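Local atomic coordinates of glycosyl hydrolases family 2, sugar binding domain protein (Bacteroides uniformis str. 3978 T3 ii, PDB entry 6D1P), a protein that probably hydrolyses O-glycosidic bonds as a beta-glucuronidase of glycosyl hydrolase family 2, made by a human gut bacterium. Residues Asp183-Tyr193 with His331-Thr342; Ser619-Gly627 with Ile689-Leu700. One frame throughout, in Å; residues are numbered along the deposited sequence. Where two conformers were deposited one is given.

Interaction 1 of 2, residues Asp183-Tyr193 with His331-Thr342; sequences DFNLYGGLYRY and HEDHAGVGAALT. With NA (sodium ion), chain C.
Arg192 and Glu332 form a buried salt bridge. Glu332 OE1 lies in the guanidinium plane, 2.5 Å from Arg192 NH2, which meets it from the syn side but 30° out of the carboxylate plane, the two planes being 87° apart; Arg192 NE adds a weak bond to the same oxygen. Glu332 was modelled in two conformers, so this finer geometry, like the bond from Ser369 N to OE2, is less certain. Tyr187 OH donates to Asp333 OD1 at the ring edge, ring and carboxylate nearly coplanar, although the modelled 2.4 Å is doubtfully short. Asp333 also meets Arg602 through OD1 and binds a sodium ion through O and OD2, with Asp580 and a water as further ligands. Another water joins Tyr191 O to Leu341 O.

The apolar contacts centre on Ala339. Its CB sits 3.5 Å from Tyr187 CD2 and makes a CH-pi contact over the Tyr191 face, 4.0 Å from the ring centroid. Phe184 CB approaches His331 CE1 to 3.5 Å, their rings oblique.

The contact joins the sugar-binding domain loop leading into strand 194-199 to the TIM-barrel loop between strand 321-329 and helix 343-356; Phe581 of strand 581-582 packs on Phe184 and Asp333.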
loop_
_atom_site.group_PDB
_atom_site.type_symbol
_atom_site.label_atom_id
_atom_site.label_comp_id
_atom_site.label_asym_id
_atom_site.label_seq_id
_atom_site.Cartn_x
_atom_site.Cartn_y
_atom_site.Cartn_z
ATOM N N ASP A 183 16.278 13.578 -5.985
ATOM C CA ASP A 183 15.925 14.089 -4.661
ATOM C C ASP A 183 14.516 14.706 -4.623
ATOM O O ASP A 183 14.279 15.764 -4.023
ATOM C CB ASP A 183 17.001 15.080 -4.230
ATOM C CG ASP A 183 16.879 15.505 -2.772
ATOM O OD1 ASP A 183 16.593 14.660 -1.900
ATOM O OD2 ASP A 183 17.114 16.712 -2.502
ATOM N N PHE A 184 13.553 14.057 -5.273
ATOM C CA PHE A 184 12.143 14.423 -5.182
ATOM C C PHE A 184 11.323 13.178 -5.486
ATOM O O PHE A 184 11.850 12.177 -5.987
ATOM C CB PHE A 184 11.800 15.590 -6.130
ATOM C CG PHE A 184 12.036 15.293 -7.592
ATOM C CD1 PHE A 184 13.294 15.485 -8.168
ATOM C CD2 PHE A 184 11.001 14.862 -8.401
ATOM C CE1 PHE A 184 13.521 15.234 -9.530
ATOM C CE2 PHE A 184 11.213 14.599 -9.767
ATOM C CZ PHE A 184 12.486 14.791 -10.328
ATOM N N ASN A 185 10.030 13.221 -5.147
ATOM C CA ASN A 185 9.158 12.076 -5.430
ATOM C C ASN A 185 8.754 12.092 -6.894
ATOM O O ASN A 185 8.501 13.160 -7.458
ATOM C CB ASN A 185 7.893 12.081 -4.571
ATOM C CG ASN A 185 8.183 12.021 -3.079
ATOM O OD1 ASN A 185 7.995 13.013 -2.357
ATOM N ND2 ASN A 185 8.606 10.854 -2.603
ATOM N N LEU A 186 8.726 10.903 -7.511
ATOM C CA LEU A 186 8.071 10.685 -8.803
ATOM C C LEU A 186 6.610 10.403 -8.485
ATOM O O LEU A 186 6.189 9.249 -8.330
ATOM C CB LEU A 186 8.708 9.540 -9.584
ATOM C CG LEU A 186 9.970 9.777 -10.436
ATOM C CD1 LEU A 186 11.099 10.442 -9.654
ATOM C CD2 LEU A 186 10.468 8.456 -11.062
ATOM N N TYR A 187 5.834 11.481 -8.399
ATOM C CA TYR A 187 4.458 11.423 -7.936
ATOM C C TYR A 187 3.560 10.667 -8.914
ATOM O O TYR A 187 3.796 10.639 -10.118
ATOM C CB TYR A 187 3.932 12.843 -7.734
ATOM C CG TYR A 187 4.327 13.473 -6.422
ATOM C CD1 TYR A 187 4.092 12.811 -5.224
ATOM C CD2 TYR A 187 4.943 14.725 -6.378
ATOM C CE1 TYR A 187 4.433 13.380 -4.010
ATOM C CE2 TYR A 187 5.295 15.317 -5.157
ATOM C CZ TYR A 187 5.039 14.625 -3.974
ATOM O OH TYR A 187 5.363 15.165 -2.744
ATOM N N GLY A 188 2.502 10.069 -8.379
ATOM C CA GLY A 188 1.528 9.351 -9.187
ATOM C C GLY A 188 0.163 10.016 -9.143
ATOM O O GLY A 188 -0.205 10.653 -8.153
ATOM N N GLY A 189 -0.588 9.865 -10.239
ATOM C CA GLY A 189 -1.996 10.212 -10.292
ATOM C C GLY A 189 -2.274 11.407 -11.193
ATOM O O GLY A 189 -1.394 11.933 -11.877
ATOM N N LEU A 190 -3.544 11.830 -11.179
ATOM C CA LEU A 190 -4.028 12.951 -11.991
ATOM C C LEU A 190 -3.889 14.234 -11.175
ATOM O O LEU A 190 -4.852 14.861 -10.725
ATOM C CB LEU A 190 -5.464 12.700 -12.442
ATOM C CG LEU A 190 -5.628 11.424 -13.287
ATOM C CD1 LEU A 190 -7.079 10.993 -13.374
ATOM C CD2 LEU A 190 -5.029 11.605 -14.694
ATOM N N TYR A 191 -2.639 14.599 -10.957
ATOM C CA TYR A 191 -2.334 15.683 -10.046
ATOM C C TYR A 191 -2.366 17.038 -10.720
ATOM O O TYR A 191 -2.171 18.053 -10.048
ATOM C CB TYR A 191 -0.985 15.438 -9.372
ATOM C CG TYR A 191 0.147 14.950 -10.270
ATOM C CD1 TYR A 191 0.691 15.771 -11.260
ATOM C CD2 TYR A 191 0.717 13.685 -10.080
ATOM C CE1 TYR A 191 1.745 15.338 -12.058
ATOM C CE2 TYR A 191 1.764 13.249 -10.854
ATOM C CZ TYR A 191 2.279 14.074 -11.852
ATOM O OH TYR A 191 3.330 13.640 -12.633
ATOM N N ARG A 192 -2.613 17.087 -12.023
ATOM C CA ARG A 192 -2.938 18.334 -12.696
ATOM C C ARG A 192 -4.280 18.164 -13.380
ATOM O O ARG A 192 -4.707 17.041 -13.668
ATOM C CB ARG A 192 -1.890 18.763 -13.732
ATOM C CG ARG A 192 -0.568 19.086 -13.150
ATOM C CD ARG A 192 0.336 19.630 -14.231
ATOM N NE ARG A 192 1.720 19.626 -13.790
ATOM C CZ ARG A 192 2.757 19.551 -14.607
ATOM N NH1 ARG A 192 2.554 19.483 -15.911
ATOM N NH2 ARG A 192 3.996 19.543 -14.125
ATOM N N TYR A 193 -4.911 19.304 -13.652
ATOM C CA TYR A 193 -6.272 19.328 -14.155
ATOM C C TYR A 193 -6.439 18.488 -15.411
ATOM O O TYR A 193 -5.570 18.455 -16.295
ATOM C CB TYR A 193 -6.690 20.766 -14.447
ATOM C CG TYR A 193 -6.827 21.597 -13.192
ATOM C CD1 TYR A 193 -7.738 21.241 -12.198
ATOM C CD2 TYR A 193 -6.048 22.741 -13.000
ATOM C CE1 TYR A 193 -7.865 21.988 -11.050
ATOM C CE2 TYR A 193 -6.177 23.499 -11.866
ATOM C CZ TYR A 193 -7.080 23.119 -10.886
ATOM O OH TYR A 193 -7.202 23.867 -9.731
ATOM N N HIS A 331 9.291 23.168 -6.327
ATOM C CA HIS A 331 8.873 21.844 -6.766
ATOM C C HIS A 331 7.361 21.829 -6.883
ATOM O O HIS A 331 6.668 22.670 -6.300
ATOM C CB HIS A 331 9.326 20.760 -5.781
ATOM C CG HIS A 331 10.581 20.048 -6.183
ATOM N ND1 HIS A 331 10.695 19.341 -7.364
ATOM C CD2 HIS A 331 11.773 19.916 -5.550
ATOM C CE1 HIS A 331 11.907 18.822 -7.450
ATOM N NE2 HIS A 331 12.580 19.151 -6.362
ATOM N N GLU A 332 6.832 20.879 -7.648
ATOM C CA GLU A 332 5.380 20.702 -7.680
ATOM C C GLU A 332 5.013 19.748 -6.544
ATOM O O GLU A 332 4.832 18.538 -6.716
ATOM C CB GLU A 332 4.912 20.243 -9.056
ATOM C CG GLU A 332 4.779 21.447 -10.012
ATOM C CD GLU A 332 4.077 21.122 -11.316
ATOM O OE1 GLU A 332 3.911 19.909 -11.623
ATOM O OE2 GLU A 332 3.697 22.081 -12.030
ATOM N N ASP A 333 4.913 20.340 -5.354
ATOM C CA ASP A 333 4.853 19.661 -4.072
ATOM C C ASP A 333 4.277 20.652 -3.066
ATOM O O ASP A 333 4.657 21.830 -3.070
ATOM C CB ASP A 333 6.262 19.204 -3.645
ATOM C CG ASP A 333 6.296 18.584 -2.251
ATOM O OD1 ASP A 333 6.233 17.346 -2.138
ATOM O OD2 ASP A 333 6.409 19.325 -1.253
ATOM N N HIS A 334 3.351 20.183 -2.230
ATOM C CA HIS A 334 2.797 21.027 -1.182
ATOM C C HIS A 334 2.173 20.143 -0.109
ATOM O O HIS A 334 1.754 19.013 -0.382
ATOM C CB HIS A 334 1.754 22.007 -1.724
ATOM C CG HIS A 334 1.429 23.108 -0.766
ATOM N ND1 HIS A 334 2.030 24.348 -0.827
ATOM C CD2 HIS A 334 0.602 23.141 0.310
ATOM C CE1 HIS A 334 1.566 25.107 0.150
ATOM N NE2 HIS A 334 0.702 24.398 0.857
ATOM N N ALA A 335 2.124 20.679 1.111
ATOM C CA ALA A 335 1.645 19.938 2.275
ATOM C C ALA A 335 0.225 19.423 2.072
ATOM O O ALA A 335 -0.676 20.170 1.685
ATOM C CB ALA A 335 1.699 20.834 3.515
ATOM N N GLY A 336 0.024 18.138 2.338
ATOM C CA GLY A 336 -1.300 17.566 2.282
ATOM C C GLY A 336 -1.763 17.121 0.917
ATOM O O GLY A 336 -2.758 16.390 0.833
ATOM N N VAL A 337 -1.094 17.521 -0.164
ATOM C CA VAL A 337 -1.595 17.239 -1.502
ATOM C C VAL A 337 -0.567 16.571 -2.399
ATOM O O VAL A 337 -0.902 16.187 -3.527
ATOM C CB VAL A 337 -2.146 18.514 -2.177
ATOM C CG1 VAL A 337 -3.176 19.168 -1.277
ATOM C CG2 VAL A 337 -0.976 19.501 -2.555
ATOM N N GLY A 338 0.668 16.406 -1.936
ATOM C CA GLY A 338 1.715 15.963 -2.837
ATOM C C GLY A 338 1.818 16.921 -4.010
ATOM O O GLY A 338 2.042 18.134 -3.839
ATOM N N ALA A 339 1.624 16.390 -5.227
ATOM C CA ALA A 339 1.638 17.199 -6.441
ATOM C C ALA A 339 0.282 17.824 -6.786
ATOM O O ALA A 339 0.199 18.595 -7.745
ATOM C CB ALA A 339 2.112 16.345 -7.626
ATOM N N ALA A 340 -0.785 17.512 -6.047
ATOM C CA ALA A 340 -2.136 17.935 -6.434
ATOM C C ALA A 340 -2.430 19.361 -5.943
ATOM O O ALA A 340 -3.314 19.619 -5.123
ATOM C CB ALA A 340 -3.162 16.937 -5.916
ATOM N N LEU A 341 -1.686 20.307 -6.500
ATOM C CA LEU A 341 -1.920 21.709 -6.215
ATOM C C LEU A 341 -3.054 22.224 -7.077
ATOM O O LEU A 341 -3.139 21.907 -8.269
ATOM C CB LEU A 341 -0.656 22.535 -6.467
ATOM C CG LEU A 341 0.430 22.444 -5.391
ATOM C CD1 LEU A 341 1.046 21.053 -5.330
ATOM C CD2 LEU A 341 1.512 23.531 -5.588
ATOM N N THR A 342 -3.936 23.003 -6.458
ATOM C CA THR A 342 -4.969 23.751 -7.153
ATOM C C THR A 342 -4.394 25.057 -7.714
ATOM O O THR A 342 -3.322 25.520 -7.313
ATOM C CB THR A 342 -6.130 24.060 -6.208
ATOM O OG1 THR A 342 -5.674 24.924 -5.151
ATOM C CG2 THR A 342 -6.696 22.757 -5.608
HETATM NA NA NA C . 6.975 22.265 -1.302
HETATM O O HOH W 1 14.887 17.634 -5.887
HETATM O O HOH W 2 -2.003 20.672 -10.207
HETATM O O HOH W 3 8.297 23.415 -3.501
#

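Interaction 2 of 2, residues Ser619-Gly627 with Ile689-Leu700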
loop_
_atom_site.group_PDB
_atom_site.type_symbol
_atom_site.label_atom_id
_atom_site.label_comp_id
_atom_site.label_asym_id
_atom_site.label_seq_id
_atom_site.Cartn_x
_atom_site.Cartn_y
_atom_site.Cartn_z
ATOM N N SER A 619 11.522 45.688 -3.145
ATOM C CA SER A 619 11.436 47.144 -3.138
ATOM C C SER A 619 10.407 47.667 -2.141
ATOM O O SER A 619 10.391 48.869 -1.860
ATOM C CB SER A 619 11.126 47.662 -4.548
ATOM O OG SER A 619 10.182 46.841 -5.222
ATOM N N LYS A 620 9.581 46.800 -1.568
ATOM C CA LYS A 620 8.514 47.239 -0.684
ATOM C C LYS A 620 9.023 47.329 0.749
ATOM O O LYS A 620 9.527 46.327 1.283
ATOM C CB LYS A 620 7.328 46.291 -0.744
ATOM C CG LYS A 620 6.117 46.876 -0.065
ATOM C CD LYS A 620 5.162 45.858 0.504
ATOM C CE LYS A 620 3.949 46.596 1.057
ATOM N NZ LYS A 620 3.034 45.691 1.751
ATOM N N PRO A 621 8.897 48.483 1.408
ATOM C CA PRO A 621 9.463 48.633 2.750
ATOM C C PRO A 621 8.960 47.557 3.704
ATOM O O PRO A 621 7.771 47.235 3.738
ATOM C CB PRO A 621 9.000 50.031 3.167
ATOM C CG PRO A 621 8.858 50.763 1.870
ATOM C CD PRO A 621 8.367 49.749 0.879
ATOM N N MET A 622 9.893 46.984 4.460
ATOM C CA MET A 622 9.594 45.938 5.417
ATOM C C MET A 622 10.634 46.008 6.518
ATOM O O MET A 622 11.679 46.652 6.381
ATOM C CB MET A 622 9.568 44.538 4.772
ATOM C CG MET A 622 10.845 44.162 3.986
ATOM S SD MET A 622 12.241 43.694 5.038
ATOM C CE MET A 622 11.703 42.116 5.682
ATOM N N LEU A 623 10.328 45.318 7.606
ATOM C CA LEU A 623 11.123 45.303 8.821
ATOM C C LEU A 623 10.790 43.997 9.533
ATOM O O LEU A 623 9.610 43.704 9.743
ATOM C CB LEU A 623 10.777 46.514 9.695
ATOM C CG LEU A 623 11.423 46.703 11.062
ATOM C CD1 LEU A 623 12.891 47.042 10.910
ATOM C CD2 LEU A 623 10.704 47.815 11.826
ATOM N N HIS A 624 11.808 43.201 9.873
ATOM C CA HIS A 624 11.593 41.918 10.540
ATOM C C HIS A 624 12.695 41.711 11.558
ATOM O O HIS A 624 13.854 41.507 11.189
ATOM C CB HIS A 624 11.567 40.740 9.555
ATOM C CG HIS A 624 11.348 39.397 10.211
ATOM N ND1 HIS A 624 10.105 38.800 10.307
ATOM C CD2 HIS A 624 12.215 38.549 10.814
ATOM C CE1 HIS A 624 10.219 37.639 10.928
ATOM N NE2 HIS A 624 11.488 37.464 11.250
ATOM N N ILE A 625 12.329 41.746 12.832
ATOM C CA ILE A 625 13.253 41.352 13.880
ATOM C C ILE A 625 13.431 39.846 13.823
ATOM O O ILE A 625 12.451 39.091 13.829
ATOM C CB ILE A 625 12.722 41.783 15.250
ATOM C CG1 ILE A 625 12.434 43.294 15.259
ATOM C CG2 ILE A 625 13.688 41.353 16.340
ATOM C CD1 ILE A 625 11.525 43.735 16.404
ATOM N N TYR A 626 14.676 39.398 13.770
ATOM C CA TYR A 626 14.923 37.970 13.767
ATOM C C TYR A 626 14.631 37.404 15.152
ATOM O O TYR A 626 15.251 37.809 16.141
ATOM C CB TYR A 626 16.356 37.668 13.322
ATOM C CG TYR A 626 16.760 36.242 13.587
ATOM C CD1 TYR A 626 15.925 35.177 13.229
ATOM C CD2 TYR A 626 17.959 35.947 14.221
ATOM C CE1 TYR A 626 16.291 33.865 13.495
ATOM C CE2 TYR A 626 18.333 34.643 14.480
ATOM C CZ TYR A 626 17.496 33.611 14.111
ATOM O OH TYR A 626 17.870 32.314 14.383
ATOM N N GLY A 627 13.690 36.460 15.219
ATOM C CA GLY A 627 13.397 35.775 16.459
ATOM C C GLY A 627 11.918 35.622 16.769
ATOM O O GLY A 627 11.574 35.246 17.885
ATOM N N ILE A 689 10.960 43.377 22.740
ATOM C CA ILE A 689 11.919 43.916 21.787
ATOM C C ILE A 689 11.116 44.464 20.628
ATOM O O ILE A 689 10.335 43.734 20.011
ATOM C CB ILE A 689 12.923 42.858 21.303
ATOM C CG1 ILE A 689 13.937 42.549 22.402
ATOM C CG2 ILE A 689 13.636 43.326 20.037
ATOM C CD1 ILE A 689 14.282 41.085 22.529
ATOM N N THR A 690 11.270 45.750 20.355
ATOM C CA THR A 690 10.558 46.361 19.249
ATOM C C THR A 690 11.546 47.071 18.347
ATOM O O THR A 690 12.662 47.404 18.748
ATOM C CB THR A 690 9.504 47.356 19.733
ATOM O OG1 THR A 690 10.165 48.447 20.382
ATOM C CG2 THR A 690 8.544 46.683 20.701
ATOM N N ALA A 691 11.092 47.331 17.129
ATOM C CA ALA A 691 11.886 48.004 16.122
ATOM C C ALA A 691 10.995 48.928 15.318
ATOM O O ALA A 691 9.833 48.611 15.038
ATOM C CB ALA A 691 12.578 47.011 15.169
ATOM N N THR A 692 11.560 50.069 14.939
ATOM C CA THR A 692 10.913 50.970 14.006
ATOM C C THR A 692 11.894 51.307 12.891
ATOM O O THR A 692 13.044 51.682 13.144
ATOM C CB THR A 692 10.414 52.236 14.712
ATOM O OG1 THR A 692 9.450 51.867 15.706
ATOM C CG2 THR A 692 9.764 53.177 13.712
ATOM N N GLY A 693 11.448 51.125 11.663
ATOM C CA GLY A 693 12.230 51.455 10.497
ATOM C C GLY A 693 11.604 52.670 9.854
ATOM O O GLY A 693 10.383 52.857 9.902
ATOM N N TYR A 694 12.448 53.501 9.264
ATOM C CA TYR A 694 12.004 54.733 8.645
ATOM C C TYR A 694 12.347 54.658 7.171
ATOM O O TYR A 694 13.495 54.368 6.814
ATOM C CB TYR A 694 12.667 55.939 9.314
ATOM C CG TYR A 694 12.568 55.912 10.829
ATOM C CD1 TYR A 694 11.489 56.515 11.488
ATOM C CD2 TYR A 694 13.547 55.280 11.603
ATOM C CE1 TYR A 694 11.391 56.500 12.878
ATOM C CE2 TYR A 694 13.459 55.258 12.992
ATOM C CZ TYR A 694 12.377 55.872 13.629
ATOM O OH TYR A 694 12.287 55.853 15.013
ATOM N N ASP A 695 11.344 54.860 6.322
ATOM C CA ASP A 695 11.568 55.083 4.897
ATOM C C ASP A 695 10.828 56.372 4.557
ATOM O O ASP A 695 9.615 56.357 4.314
ATOM C CB ASP A 695 11.098 53.906 4.040
ATOM C CG ASP A 695 11.431 54.101 2.553
ATOM O OD1 ASP A 695 12.573 54.521 2.248
ATOM O OD2 ASP A 695 10.555 53.849 1.693
ATOM N N GLY A 696 11.560 57.483 4.560
ATOM C CA GLY A 696 10.942 58.781 4.402
ATOM C C GLY A 696 9.905 58.988 5.480
ATOM O O GLY A 696 10.246 59.068 6.664
ATOM N N LYS A 697 8.632 59.030 5.089
ATOM C CA LYS A 697 7.545 59.200 6.041
ATOM C C LYS A 697 6.896 57.886 6.470
ATOM O O LYS A 697 6.081 57.896 7.403
ATOM C CB LYS A 697 6.492 60.144 5.458
ATOM C CG LYS A 697 6.882 61.614 5.577
ATOM C CD LYS A 697 6.210 62.457 4.514
ATOM C CE LYS A 697 6.655 62.056 3.115
ATOM N NZ LYS A 697 5.464 61.880 2.233
ATOM N N LEU A 698 7.254 56.758 5.852
ATOM C CA LEU A 698 6.721 55.462 6.267
ATOM C C LEU A 698 7.397 55.072 7.575
ATOM O O LEU A 698 8.616 54.882 7.622
ATOM C CB LEU A 698 6.947 54.408 5.179
ATOM C CG LEU A 698 6.840 54.853 3.710
ATOM C CD1 LEU A 698 7.187 53.721 2.741
ATOM C CD2 LEU A 698 5.473 55.460 3.374
ATOM N N ARG A 699 6.624 55.008 8.653
ATOM C CA ARG A 699 7.102 54.452 9.914
ATOM C C ARG A 699 6.652 52.999 9.952
ATOM O O ARG A 699 5.453 52.714 9.946
ATOM C CB ARG A 699 6.585 55.231 11.125
ATOM C CG ARG A 699 6.402 54.350 12.370
ATOM C CD ARG A 699 6.819 55.028 13.678
ATOM N NE ARG A 699 6.284 54.323 14.851
ATOM C CZ ARG A 699 6.892 54.251 16.040
ATOM N NH1 ARG A 699 8.081 54.818 16.221
ATOM N NH2 ARG A 699 6.321 53.588 17.049
ATOM N N LEU A 700 7.608 52.083 9.947
ATOM C CA LEU A 700 7.303 50.664 10.029
ATOM C C LEU A 700 7.598 50.163 11.442
ATOM O O LEU A 700 8.411 50.743 12.165
ATOM C CB LEU A 700 8.099 49.880 8.983
ATOM C CG LEU A 700 7.414 49.815 7.613
ATOM C CD1 LEU A 700 7.504 51.135 6.861
ATOM C CD2 LEU A 700 7.994 48.711 6.774
#
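Strand 623-625 runs nearly antiparallel to strand 689-695, at 158°, with axes 7.8 Å apart at closest approach. No hydrogen bond crosses between the segments: their strands belong to two facing sheets, and Pro621, in the loop before strand 623-625, points into the interface with Leu623 and Ile625. The facing segment folds back on itself as a hairpin through the type II' turn Asp695-Leu698.

Leu623 stands opposite Gly693. With CG anti to the backbone N (chi1 177°), it drives CD2 onto the hairpin backbone, 3.4 Å from Gly693 N, where no side chain intervenes, and close to Ala691 O. Ile625 lays CD1 against Ala691 CB at 3.7 Å and turns CG2 toward Ile689 CG2 at 4.2 Å. Trimming Ile625 to an alanine would take away CD1 and CG2, and is likely to open a gap over Ala691 and cost Ile689 CG2 its neighbour across the interface. At the outer end Pro621 CG packs 3.5 Å from Leu698 CD1, beside Asp695 OD2, while Leu700 CD2 reaches Pro621 O at 3.4 Å.

Val645 of strand 641-647 and Val652 of strand 651-656 flank Leu623 from the two sheets. Such apolar packing between two facing beta sheets is characteristic of a beta sandwich, consistent with the E-set (immunoglobulin-like) assignment of the DUF4982 region.

How the interactions relate
Interaction 1 is almost wholly buried, its centre about 10 Å from the centre of the chain, whereas interaction 2 is only partly buried, its centre about 29 Å from that point. They share no strand or helix; their nearest atoms are about 19 Å apart, and along the chain the first closes before the second opens. Residues 183-193 and 331-342 are loops brought together from two domains, and their meeting relies on charge, hydroxyls, waters and a metal ion as much as on packing. Between residues 619-627 and 689-700 no hydrogen bond forms, and aliphatic side chains do the work; much of the strand backbone pairs within its own sheet, though Ile625 N bonds to Asp702 OD2 of the facing one.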